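Local coordinates for protein PTHB1 (Homo sapiens, PDB 4YD8) that serves as a BBSome subunit, part of a coat complex thought to sort specific membrane proteins to primary cilia, here as its N-terminal seven-bladed beta-propeller, at residues Cys140-Gly145 against Asp154-Gln159; His133-Thr138 against Met164-Glu169. All blocks are in the same frame, centred on the assembly; numbering follows the deposited sequence. Where two conformers were deposited one is given.

Contact 1 (Cys140-Gly145 against Asp154-Gln159); sequences CNMTYG and DLICIQ
Gln-159 and Asn-141 meet through both backbone and side chain where the two antiparallel strands of this hairpin part from regular pairing. Cys-140 N and, weakly, Asn-141 N both donate to Gln-159 O, a classic beta bulge; the Cys-140 bond is 2.7 Å. The two side chains run side by side, their amide planes 27° apart, and Gln-159 NE2 gives a hydrogen to Asn-141 OD1 at 3.0 Å, with the acceptor in the plane of the glutamine amide. In Asn-141, chi1 53° sets CG beside the glutamine chain and chi2 20° brings OD1 within bonding distance of NE2. Gln-159 NE2 and Asn-141 ND2 both bond to Gly-186 O, so an alanine for the asparagine would probably cost Gln-159 NE2 its OD1 partner and Gly-186 O one of its donors, with the glutamine amide freer to turn. At the far end Gly-145 exchanges two backbone bonds with Leu-155, while Asp-154 OD1 lies 3.4 Å from Gly-145 CA. The backbone angles of Gly-145 by themselves demand glycine, consistent with its established importance for protein stability. Asp-154 OD2 reaches Lys-89 N. Met-142, Ile-156 and Ile-158 pack against strand 98-102 of the preceding sheet, and strand 164-169 continues the sheet beyond 154-159.

Contact 2 (His133-Thr138 against Met164-Glu169); sequences HNLQRT and MLMVFE
Phe-168 of strand 164-169 packs against His-133 and Leu-135 in a contact between neighbouring sheets of the beta-propeller, made mostly by side chains: His-133 to Thr-138 finishes strand 127-134, outermost in its sheet, and runs on as the connection to the next sheet, where Met-164 to Glu-169 is an inner strand. The two run almost exactly antiparallel, 176° apart, but their closest CA atoms are more than 8 Å apart, so the space between is filled by side chains.

Phe-168 carries much of the contact. Phe-168 CD2 sits over the centre of one face of the His-133 ring, 3.4 Å above the plane, while the two planes are turned 40° from each other. The side chains slide past one another in opposite directions, which brings Phe-168 CE2 to 3.6 Å from His-133 CB. Farther round the same phenyl ring, Phe-168 CZ meets Leu-135 CD2 at 3.6 Å. His-133 NE2 is bonded to Gln-170 O, a tie that should limit rotation of the imidazole against Phe-168.

Farther along the strand, Met-166, a selenomethionine like Met-164, bends at its third torsion (chi3 -74°) and brings CE within 4.4 Å of Leu-135 CD1. Arg-137 crosses the Met-164 side chain at about a right angle, with NE 3.7 Å from SE and CD at 3.9 Å from the same selenium. Its NH1 makes a salt bridge to Asp-162.

The chemistry thus passes from an aromatic end through an aliphatic middle to the charged Arg-137 end. Contacts across the gap depend on shape and dispersion, whereas the polar ends of His-133 and Arg-137 find their partners just outside, in residues flanking strand 164-169.

From the N terminus, the chain leaves strand 127-134 through 133-138, the first half of contact 2, and enters strand 139-145 at once. It then turns back into 155-160, closing the hairpin of contact 1 across the eight residues between its segments, and turns again into 164-169, which completes contact 2. Contact 1 is therefore nested inside the larger loop closed by contact 2, and their centres lie about 9 Å apart. Strands 155-160 and 164-169 are neighbours in one four-stranded sheet, probably hydrogen-bonded from Phe-168 N to Ile-156 O. Contact 1 pairs strands within that sheet; contact 2 ties it to the end of the preceding one.

Contact 1 (Cys140-Gly145 against Asp154-Gln159)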
ATOM      1  N   CYS A 140      10.386 -10.669   1.182  1.00 26.02           N
ATOM      2  CA  CYS A 140       9.703 -10.016   2.287  1.00 25.52           C
ATOM      3  C   CYS A 140       8.586  -9.104   1.766  1.00 30.46           C
ATOM      4  O   CYS A 140       7.406  -9.360   2.004  1.00 28.53           O
ATOM      5  CB  CYS A 140      10.681  -9.206   3.141  1.00 26.85           C
ATOM      6  SG  CYS A 140       9.838  -8.308   4.484  1.00 31.77           S
ATOM      7  N   ASN A 141       8.975  -8.050   1.053  1.00 23.49           N
ATOM      8  CA  ASN A 141       8.028  -7.025   0.589  1.00 22.46           C
ATOM      9  C   ASN A 141       8.556  -6.404  -0.705  1.00 23.11           C
ATOM     10  O   ASN A 141       9.622  -6.783  -1.180  1.00 26.11           O
ATOM     11  CB  ASN A 141       7.783  -5.957   1.677  1.00 22.05           C
ATOM     12  CG  ASN A 141       9.078  -5.334   2.226  1.00 26.57           C
ATOM     13  OD1 ASN A 141      10.130  -5.392   1.596  1.00 27.70           O
ATOM     14  ND2 ASN A 141       8.986  -4.714   3.413  1.00 24.38           N
HETATM   15  N   MSE A 142       7.811  -5.473  -1.297  1.00 23.46           N
HETATM   16  CA  MSE A 142       8.248  -4.906  -2.562  1.00 21.04           C
HETATM   17  C   MSE A 142       7.810  -3.464  -2.678  1.00 23.07           C
HETATM   18  O   MSE A 142       6.955  -3.005  -1.913  1.00 23.48           O
HETATM   19  CB  MSE A 142       7.683  -5.697  -3.747  1.00 23.54           C
HETATM   20  CG  MSE A 142       6.162  -5.722  -3.797  1.00 24.46           C
HETATM   21 SE   MSE A 142       5.616  -6.598  -5.496  1.00 28.37          SE
HETATM   22  CE  MSE A 142       3.751  -6.877  -5.111  1.00 32.74           C
ATOM     23  N   THR A 143       8.396  -2.761  -3.639  1.00 21.56           N
ATOM     24  CA  THR A 143       7.924  -1.429  -4.011  1.00 21.87           C
ATOM     25  C   THR A 143       8.094  -1.311  -5.528  1.00 22.82           C
ATOM     26  O   THR A 143       8.613  -2.224  -6.173  1.00 21.73           O
ATOM     27  CB  THR A 143       8.695  -0.312  -3.241  1.00 22.59           C
ATOM     28  OG1 THR A 143       8.085   0.963  -3.470  1.00 22.36           O
ATOM     29  CG2 THR A 143      10.183  -0.266  -3.665  1.00 23.04           C
ATOM     30  N   TYR A 144       7.646  -0.209  -6.110  1.00 23.44           N
ATOM     31  CA  TYR A 144       7.696  -0.076  -7.556  1.00 21.58           C
ATOM     32  C   TYR A 144       7.722   1.381  -7.942  1.00 25.14           C
ATOM     33  O   TYR A 144       7.392   2.254  -7.138  1.00 22.44           O
ATOM     34  CB  TYR A 144       6.491  -0.762  -8.222  1.00 19.87           C
ATOM     35  CG  TYR A 144       5.162  -0.109  -7.880  1.00 20.63           C
ATOM     36  CD1 TYR A 144       4.469  -0.466  -6.722  1.00 22.99           C
ATOM     37  CD2 TYR A 144       4.619   0.884  -8.698  1.00 24.14           C
ATOM     38  CE1 TYR A 144       3.257   0.132  -6.382  1.00 23.82           C
ATOM     39  CE2 TYR A 144       3.398   1.490  -8.378  1.00 26.18           C
ATOM     40  CZ  TYR A 144       2.728   1.111  -7.212  1.00 29.71           C
ATOM     41  OH  TYR A 144       1.523   1.697  -6.877  1.00 28.07           O
ATOM     42  N   GLY A 145       8.087   1.651  -9.186  1.00 25.09           N
ATOM     43  CA  GLY A 145       8.087   3.020  -9.656  1.00 24.55           C
ATOM     44  C   GLY A 145       8.987   3.167 -10.854  1.00 25.07           C
ATOM     45  O   GLY A 145       9.533   2.183 -11.362  1.00 26.06           O
ATOM     46  N   ASP A 154       6.595   1.047 -14.738  1.00 25.42           N
ATOM     47  CA  ASP A 154       6.874   0.830 -13.320  1.00 24.12           C
ATOM     48  C   ASP A 154       7.751  -0.400 -13.160  1.00 24.76           C
ATOM     49  O   ASP A 154       7.324  -1.506 -13.470  1.00 24.07           O
ATOM     50  CB  ASP A 154       5.577   0.669 -12.530  1.00 26.03           C
ATOM     51  CG  ASP A 154       4.852   1.979 -12.353  1.00 32.10           C
ATOM     52  OD1 ASP A 154       5.547   2.955 -11.989  1.00 28.83           O
ATOM     53  OD2 ASP A 154       3.612   2.044 -12.586  1.00 25.19           O
ATOM     54  N   LEU A 155       8.976  -0.194 -12.695  1.00 24.92           N
ATOM     55  CA  LEU A 155       9.872  -1.311 -12.381  1.00 22.76           C
ATOM     56  C   LEU A 155       9.549  -1.768 -10.967  1.00 27.27           C
ATOM     57  O   LEU A 155       8.900  -1.038 -10.231  1.00 23.15           O
ATOM     58  CB  LEU A 155      11.327  -0.883 -12.504  1.00 24.23           C
ATOM     59  CG  LEU A 155      11.731  -0.257 -13.844  1.00 29.06           C
ATOM     60  CD1 LEU A 155      13.245  -0.285 -14.007  1.00 31.81           C
ATOM     61  CD2 LEU A 155      11.042  -0.954 -15.003  1.00 35.43           C
ATOM     62  N   ILE A 156       9.995  -2.961 -10.587  1.00 23.05           N
ATOM     63  CA  ILE A 156       9.645  -3.523  -9.290  1.00 21.64           C
ATOM     64  C   ILE A 156      10.929  -3.870  -8.545  1.00 25.43           C
ATOM     65  O   ILE A 156      11.893  -4.350  -9.145  1.00 25.05           O
ATOM     66  CB  ILE A 156       8.748  -4.775  -9.441  1.00 25.08           C
ATOM     67  CG1 ILE A 156       7.320  -4.369  -9.857  1.00 23.35           C
ATOM     68  CG2 ILE A 156       8.693  -5.606  -8.152  1.00 26.31           C
ATOM     69  CD1 ILE A 156       6.495  -5.538 -10.336  1.00 24.57           C
ATOM     70  N   CYS A 157      10.947  -3.569  -7.255  1.00 23.08           N
ATOM     71  CA  CYS A 157      12.077  -3.927  -6.395  1.00 22.60           C
ATOM     72  C   CYS A 157      11.544  -4.754  -5.246  1.00 24.67           C
ATOM     73  O   CYS A 157      10.646  -4.316  -4.518  1.00 25.87           O
ATOM     74  CB  CYS A 157      12.782  -2.686  -5.866  1.00 22.64           C
ATOM     75  SG  CYS A 157      14.090  -3.099  -4.651  1.00 28.81           S
ATOM     76  N   ILE A 158      12.081  -5.959  -5.091  1.00 25.73           N
ATOM     77  CA  ILE A 158      11.654  -6.856  -4.029  1.00 23.37           C
ATOM     78  C   ILE A 158      12.777  -6.973  -2.999  1.00 24.31           C
ATOM     79  O   ILE A 158      13.918  -7.240  -3.363  1.00 28.43           O
ATOM     80  CB  ILE A 158      11.309  -8.265  -4.583  1.00 29.00           C
ATOM     81  CG1 ILE A 158      10.133  -8.209  -5.574  1.00 27.05           C
ATOM     82  CG2 ILE A 158      11.000  -9.244  -3.451  1.00 24.87           C
ATOM     83  CD1 ILE A 158       9.984  -9.515  -6.363  1.00 30.02           C
ATOM     84  N   GLN A 159      12.454  -6.751  -1.729  1.00 25.96           N
ATOM     85  CA  GLN A 159      13.405  -7.002  -0.656  1.00 24.65           C
ATOM     86  C   GLN A 159      13.284  -8.445  -0.181  1.00 27.21           C
ATOM     87  O   GLN A 159      12.187  -8.884   0.183  1.00 27.93           O
ATOM     88  CB  GLN A 159      13.169  -6.039   0.519  1.00 24.11           C
ATOM     89  CG  GLN A 159      14.163  -6.286   1.686  1.00 25.01           C
ATOM     90  CD  GLN A 159      13.925  -5.359   2.865  1.00 28.86           C
ATOM     91  OE1 GLN A 159      14.842  -5.062   3.627  1.00 30.78           O
ATOM     92  NE2 GLN A 159      12.681  -4.904   3.027  1.00 24.47           N
TER

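Contact 2 (His133-Thr138 against Met164-Glu169)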
ATOM      1  N   HIS A 133       8.364 -14.146 -12.365  1.00 27.36           N
ATOM      2  CA  HIS A 133       9.768 -14.275 -12.032  1.00 31.16           C
ATOM      3  C   HIS A 133       9.912 -15.237 -10.871  1.00 29.06           C
ATOM      4  O   HIS A 133       9.310 -15.038  -9.818  1.00 30.14           O
ATOM      5  CB  HIS A 133      10.367 -12.916 -11.663  1.00 29.76           C
ATOM      6  CG  HIS A 133      10.476 -11.974 -12.817  1.00 33.40           C
ATOM      7  ND1 HIS A 133      11.375 -12.165 -13.850  1.00 33.28           N
ATOM      8  CD2 HIS A 133       9.800 -10.839 -13.111  1.00 33.48           C
ATOM      9  CE1 HIS A 133      11.243 -11.184 -14.725  1.00 42.62           C
ATOM     10  NE2 HIS A 133      10.300 -10.364 -14.300  1.00 31.48           N
ATOM     11  N   ASN A 134      10.723 -16.270 -11.043  1.00 30.22           N
ATOM     12  CA  ASN A 134      11.013 -17.147  -9.926  1.00 33.88           C
ATOM     13  C   ASN A 134      12.176 -16.564  -9.126  1.00 38.03           C
ATOM     14  O   ASN A 134      13.239 -16.285  -9.679  1.00 37.67           O
ATOM     15  CB  ASN A 134      11.304 -18.567 -10.429  1.00 41.32           C
ATOM     16  CG  ASN A 134      10.079 -19.204 -11.080  1.00 52.88           C
ATOM     17  OD1 ASN A 134       9.077 -19.469 -10.413  1.00 50.32           O
ATOM     18  ND2 ASN A 134      10.142 -19.424 -12.393  1.00 57.79           N
ATOM     19  N   LEU A 135      11.960 -16.361  -7.827  1.00 36.11           N
ATOM     20  CA  LEU A 135      12.924 -15.666  -6.978  1.00 34.20           C
ATOM     21  C   LEU A 135      13.970 -16.626  -6.435  1.00 39.78           C
ATOM     22  O   LEU A 135      13.648 -17.743  -6.019  1.00 39.89           O
ATOM     23  CB  LEU A 135      12.209 -14.962  -5.816  1.00 32.31           C
ATOM     24  CG  LEU A 135      11.028 -14.073  -6.213  1.00 33.46           C
ATOM     25  CD1 LEU A 135      10.458 -13.359  -4.999  1.00 31.74           C
ATOM     26  CD2 LEU A 135      11.436 -13.065  -7.268  1.00 34.10           C
ATOM     27  N   GLN A 136      15.223 -16.189  -6.431  1.00 42.04           N
ATOM     28  CA  GLN A 136      16.307 -17.036  -5.952  1.00 46.83           C
ATOM     29  C   GLN A 136      16.405 -16.989  -4.426  1.00 45.28           C
ATOM     30  O   GLN A 136      17.135 -17.771  -3.818  1.00 44.31           O
ATOM     31  CB  GLN A 136      17.634 -16.615  -6.590  1.00 53.20           C
ATOM     32  N   ARG A 137      15.670 -16.063  -3.816  1.00 42.63           N
ATOM     33  CA  ARG A 137      15.634 -15.902  -2.359  1.00 44.28           C
ATOM     34  C   ARG A 137      14.207 -15.660  -1.889  1.00 40.20           C
ATOM     35  O   ARG A 137      13.402 -15.113  -2.632  1.00 36.48           O
ATOM     36  CB  ARG A 137      16.514 -14.731  -1.913  1.00 42.49           C
ATOM     37  CG  ARG A 137      17.883 -14.711  -2.538  1.00 52.06           C
ATOM     38  CD  ARG A 137      18.706 -13.547  -2.048  1.00 59.25           C
ATOM     39  NE  ARG A 137      20.118 -13.787  -2.313  1.00 74.40           N
ATOM     40  CZ  ARG A 137      20.901 -14.526  -1.537  1.00 80.49           C
ATOM     41  NH1 ARG A 137      20.410 -15.092  -0.444  1.00 76.98           N
ATOM     42  NH2 ARG A 137      22.176 -14.698  -1.853  1.00 89.38           N
ATOM     43  N   THR A 138      13.897 -16.059  -0.658  1.00 35.61           N
ATOM     44  CA  THR A 138      12.576 -15.778  -0.073  1.00 32.85           C
ATOM     45  C   THR A 138      12.284 -14.283   0.025  1.00 35.52           C
ATOM     46  O   THR A 138      13.120 -13.513   0.495  1.00 31.79           O
ATOM     47  CB  THR A 138      12.465 -16.380   1.329  1.00 37.89           C
ATOM     48  OG1 THR A 138      13.631 -16.018   2.075  1.00 41.42           O
ATOM     49  CG2 THR A 138      12.395 -17.894   1.254  1.00 38.91           C
HETATM   50  N   MSE A 164      18.475  -8.603   0.433  1.00 29.59           N
HETATM   51  CA  MSE A 164      18.866  -8.234  -0.917  1.00 29.60           C
HETATM   52  C   MSE A 164      17.734  -7.454  -1.555  1.00 28.06           C
HETATM   53  O   MSE A 164      16.583  -7.858  -1.447  1.00 32.54           O
HETATM   54  CB  MSE A 164      19.195  -9.463  -1.766  1.00 32.77           C
HETATM   55  CG  MSE A 164      19.486  -9.124  -3.207  1.00 37.55           C
HETATM   56 SE   MSE A 164      20.090 -10.664  -4.222  1.00 39.72          SE
HETATM   57  CE  MSE A 164      21.993 -10.433  -3.930  1.00 46.83           C
ATOM     58  N   LEU A 165      18.069  -6.335  -2.190  1.00 28.79           N
ATOM     59  CA  LEU A 165      17.113  -5.640  -3.050  1.00 27.70           C
ATOM     60  C   LEU A 165      17.256  -6.202  -4.452  1.00 31.60           C
ATOM     61  O   LEU A 165      18.340  -6.152  -5.043  1.00 35.08           O
ATOM     62  CB  LEU A 165      17.344  -4.131  -3.046  1.00 27.49           C
ATOM     63  CG  LEU A 165      17.206  -3.402  -1.705  1.00 31.64           C
ATOM     64  CD1 LEU A 165      17.276  -1.903  -1.952  1.00 32.62           C
ATOM     65  CD2 LEU A 165      15.901  -3.770  -1.002  1.00 27.81           C
HETATM   66  N   MSE A 166      16.159  -6.758  -4.960  1.00 30.18           N
HETATM   67  CA  MSE A 166      16.115  -7.425  -6.248  1.00 30.34           C
HETATM   68  C   MSE A 166      15.249  -6.609  -7.200  1.00 28.74           C
HETATM   69  O   MSE A 166      14.051  -6.428  -6.970  1.00 27.07           O
HETATM   70  CB  MSE A 166      15.582  -8.861  -6.083  1.00 29.97           C
HETATM   71  CG  MSE A 166      16.368  -9.692  -5.028  1.00 38.72           C
HETATM   72 SE   MSE A 166      15.731 -11.540  -4.771  1.00 38.10          SE
HETATM   73  CE  MSE A 166      14.066 -11.138  -3.770  1.00 33.54           C
ATOM     74  N   VAL A 167      15.878  -6.091  -8.250  1.00 28.21           N
ATOM     75  CA  VAL A 167      15.229  -5.159  -9.156  1.00 28.36           C
ATOM     76  C   VAL A 167      14.861  -5.861 -10.446  1.00 31.40           C
ATOM     77  O   VAL A 167      15.691  -6.544 -11.057  1.00 31.19           O
ATOM     78  CB  VAL A 167      16.134  -3.944  -9.454  1.00 33.14           C
ATOM     79  CG1 VAL A 167      15.504  -3.053 -10.508  1.00 33.72           C
ATOM     80  CG2 VAL A 167      16.413  -3.159  -8.173  1.00 32.92           C
ATOM     81  N   PHE A 168      13.602  -5.698 -10.839  1.00 30.94           N
ATOM     82  CA  PHE A 168      13.068  -6.291 -12.054  1.00 30.06           C
ATOM     83  C   PHE A 168      12.599  -5.205 -13.007  1.00 31.62           C
ATOM     84  O   PHE A 168      11.791  -4.355 -12.641  1.00 29.79           O
ATOM     85  CB  PHE A 168      11.905  -7.235 -11.726  1.00 28.81           C
ATOM     86  CG  PHE A 168      12.316  -8.430 -10.908  1.00 28.38           C
ATOM     87  CD1 PHE A 168      12.401  -8.347  -9.525  1.00 30.62           C
ATOM     88  CD2 PHE A 168      12.642  -9.624 -11.529  1.00 30.64           C
ATOM     89  CE1 PHE A 168      12.804  -9.444  -8.776  1.00 32.64           C
ATOM     90  CE2 PHE A 168      13.033 -10.732 -10.786  1.00 35.33           C
ATOM     91  CZ  PHE A 168      13.112 -10.638  -9.406  1.00 35.00           C
ATOM     92  N   GLU A 169      13.126  -5.235 -14.227  1.00 26.07           N
ATOM     93  CA  GLU A 169      12.717  -4.302 -15.256  0.56 29.41           C
ATOM     94  C   GLU A 169      11.595  -4.962 -16.050  1.00 30.71           C
ATOM     95  O   GLU A 169      11.828  -5.543 -17.110  1.00 31.72           O
ATOM     96  CB  GLU A 169      13.909  -3.919 -16.145  0.56 30.96           C
ATOM     97  CG  GLU A 169      14.998  -3.160 -15.394  0.56 32.53           C
ATOM     98  CD  GLU A 169      16.197  -2.808 -16.266  0.56 42.36           C
ATOM     99  OE1 GLU A 169      16.322  -3.367 -17.376  0.56 51.53           O
ATOM    100  OE2 GLU A 169      17.013  -1.966 -15.838  0.56 42.13           O
TER